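Local coordinates for protein 3-keto-5-aminohexanoate cleavage enzyme (Ralstonia eutropha, PDB 3C6C) that probably acts as a beta-keto acid cleavage enzyme on substrates such as 3-keto-5-aminohexanoate, using a divalent metal held in a TIM barrel, at residues A[263-267]-A[268-272]. Numbering follows the deposited sequence.
Sequences NVRVG and LEDNL. With NI (nickel (II) ion), chain B.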
loop_
_atom_site.group_PDB
_atom_site.type_symbol
_atom_site.label_atom_id
_atom_site.label_comp_id
_atom_site.label_asym_id
_atom_site.label_seq_id
_atom_site.Cartn_x
_atom_site.Cartn_y
_atom_site.Cartn_z
ATOM N N ASN A 263 -18.902 4.795 -2.138
ATOM C CA ASN A 263 -20.239 4.831 -1.576
ATOM C C ASN A 263 -20.358 3.714 -0.559
ATOM O O ASN A 263 -19.429 2.936 -0.379
ATOM C CB ASN A 263 -21.246 4.730 -2.695
ATOM C CG ASN A 263 -21.091 5.890 -3.659
ATOM O OD1 ASN A 263 -21.137 7.046 -3.244
ATOM N ND2 ASN A 263 -20.785 5.586 -4.923
ATOM N N VAL A 264 -21.489 3.695 0.139
ATOM C CA VAL A 264 -21.646 2.887 1.343
ATOM C C VAL A 264 -22.951 2.123 1.412
ATOM O O VAL A 264 -23.891 2.392 0.687
ATOM C CB VAL A 264 -21.481 3.751 2.643
ATOM C CG1 VAL A 264 -20.174 4.581 2.549
ATOM C CG2 VAL A 264 -22.685 4.638 2.902
ATOM N N ARG A 265 -22.966 1.157 2.335
ATOM C CA ARG A 265 -24.109 0.283 2.547
ATOM C C ARG A 265 -24.169 -0.146 4.011
ATOM O O ARG A 265 -23.153 -0.488 4.631
ATOM C CB ARG A 265 -24.035 -0.918 1.589
ATOM C CG ARG A 265 -24.838 -2.131 1.990
ATOM C CD ARG A 265 -24.973 -3.130 0.886
ATOM N NE ARG A 265 -25.231 -4.468 1.410
ATOM C CZ ARG A 265 -25.654 -5.491 0.696
ATOM N NH1 ARG A 265 -25.914 -5.337 -0.595
ATOM N NH2 ARG A 265 -25.772 -6.667 1.260
ATOM N N VAL A 266 -25.380 -0.062 4.535
ATOM C CA VAL A 266 -25.747 -0.646 5.810
ATOM C C VAL A 266 -27.042 -1.427 5.685
ATOM O O VAL A 266 -27.580 -1.572 4.591
ATOM C CB VAL A 266 -25.824 0.434 6.946
ATOM C CG1 VAL A 266 -24.443 1.133 7.126
ATOM C CG2 VAL A 266 -26.947 1.469 6.740
ATOM N N GLY A 267 -27.524 -1.937 6.819
ATOM C CA GLY A 267 -28.781 -2.687 6.836
ATOM C C GLY A 267 -28.762 -4.020 7.539
ATOM O O GLY A 267 -27.727 -4.616 7.749
ATOM N N LEU A 268 -29.972 -4.497 7.832
ATOM C CA LEU A 268 -30.168 -5.753 8.558
ATOM C C LEU A 268 -29.742 -6.992 7.758
ATOM O O LEU A 268 -29.557 -8.066 8.331
ATOM C CB LEU A 268 -31.624 -5.886 9.032
ATOM C CG LEU A 268 -32.100 -4.852 10.047
ATOM C CD1 LEU A 268 -33.586 -5.090 10.345
ATOM C CD2 LEU A 268 -31.249 -4.929 11.306
ATOM N N GLU A 269 -29.604 -6.829 6.437
ATOM C CA GLU A 269 -29.075 -7.894 5.589
ATOM C C GLU A 269 -27.670 -8.283 6.053
ATOM O O GLU A 269 -27.259 -9.447 5.980
ATOM C CB GLU A 269 -29.048 -7.478 4.104
ATOM C CG GLU A 269 -28.325 -8.472 3.220
ATOM C CD GLU A 269 -28.665 -8.303 1.746
ATOM O OE1 GLU A 269 -29.651 -7.618 1.407
ATOM O OE2 GLU A 269 -27.925 -8.858 0.923
ATOM N N ASP A 270 -26.943 -7.294 6.560
ATOM C CA ASP A 270 -25.501 -7.409 6.834
ATOM C C ASP A 270 -25.123 -7.452 8.318
ATOM O O ASP A 270 -24.048 -7.904 8.670
ATOM C CB ASP A 270 -24.730 -6.248 6.201
ATOM C CG ASP A 270 -24.920 -6.149 4.717
ATOM O OD1 ASP A 270 -25.114 -7.205 4.055
ATOM O OD2 ASP A 270 -24.862 -4.996 4.201
ATOM N N ASN A 271 -26.022 -6.956 9.154
ATOM C CA ASN A 271 -25.786 -6.794 10.576
ATOM C C ASN A 271 -27.083 -6.569 11.309
ATOM O O ASN A 271 -27.836 -5.678 10.951
ATOM C CB ASN A 271 -24.884 -5.569 10.808
ATOM C CG ASN A 271 -24.826 -5.164 12.266
ATOM O OD1 ASN A 271 -24.641 -6.009 13.153
ATOM N ND2 ASN A 271 -24.965 -3.886 12.516
ATOM N N LEU A 272 -27.339 -7.379 12.340
ATOM C CA LEU A 272 -28.571 -7.238 13.123
ATOM C C LEU A 272 -28.511 -6.260 14.306
ATOM O O LEU A 272 -29.543 -5.911 14.890
ATOM C CB LEU A 272 -29.006 -8.611 13.651
ATOM C CG LEU A 272 -29.327 -9.697 12.616
ATOM C CD1 LEU A 272 -29.903 -10.919 13.367
ATOM C CD2 LEU A 272 -30.295 -9.238 11.542
HETATM NI NI NI B . -28.152 -8.988 -1.258
HETATM O O HOH W 1 -25.887 -8.287 -1.605
HETATM O O HOH W 2 -27.170 -10.861 -0.694
HETATM O O HOH W 3 -27.790 -9.652 -3.218
#
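Arg265 NH2 is gripped by two carboxylates at the C-terminal end of the TIM barrel strands, where strand 264-266 runs out into the loop that brings Glu269 to the metal. Arg265 NH2 gives Asp270 OD1 a nearly straight bond (2.9 Å, 174°), and Arg265 NE donates just as straight to Asp270 OD2. This side-on, two-nitrogen salt bridge is nearly flat, the guanidinium and carboxylate planes lying 9° apart, and both oxygens accept through their syn lone pairs. With CG turned away from the backbone N (chi1 159°) and the chain extended to NE, Arg265 reaches from the strand to the metal site. Arg265 NH2 also makes a weak, bent bond to Glu269 OE2 (3.1 Å). Glu269 OE2 in turn binds the nickel ion at 2.2 Å. Asp270 thus fixes the rotation of an arginine that touches a metal ligand. His66 and His68 complete the protein's share of the site, and Phe244 makes a cation-pi contact with Arg265. The chain turns from Gly267 to Asp270: Gly267 O accepts from Asp270 N (3.0 Å), more weakly from Asn271 N, and from Gln250 NE2. Arg265 NH1 donates to the oxygen of water 1, a ligand of the nickel ion, at 3.1 Å.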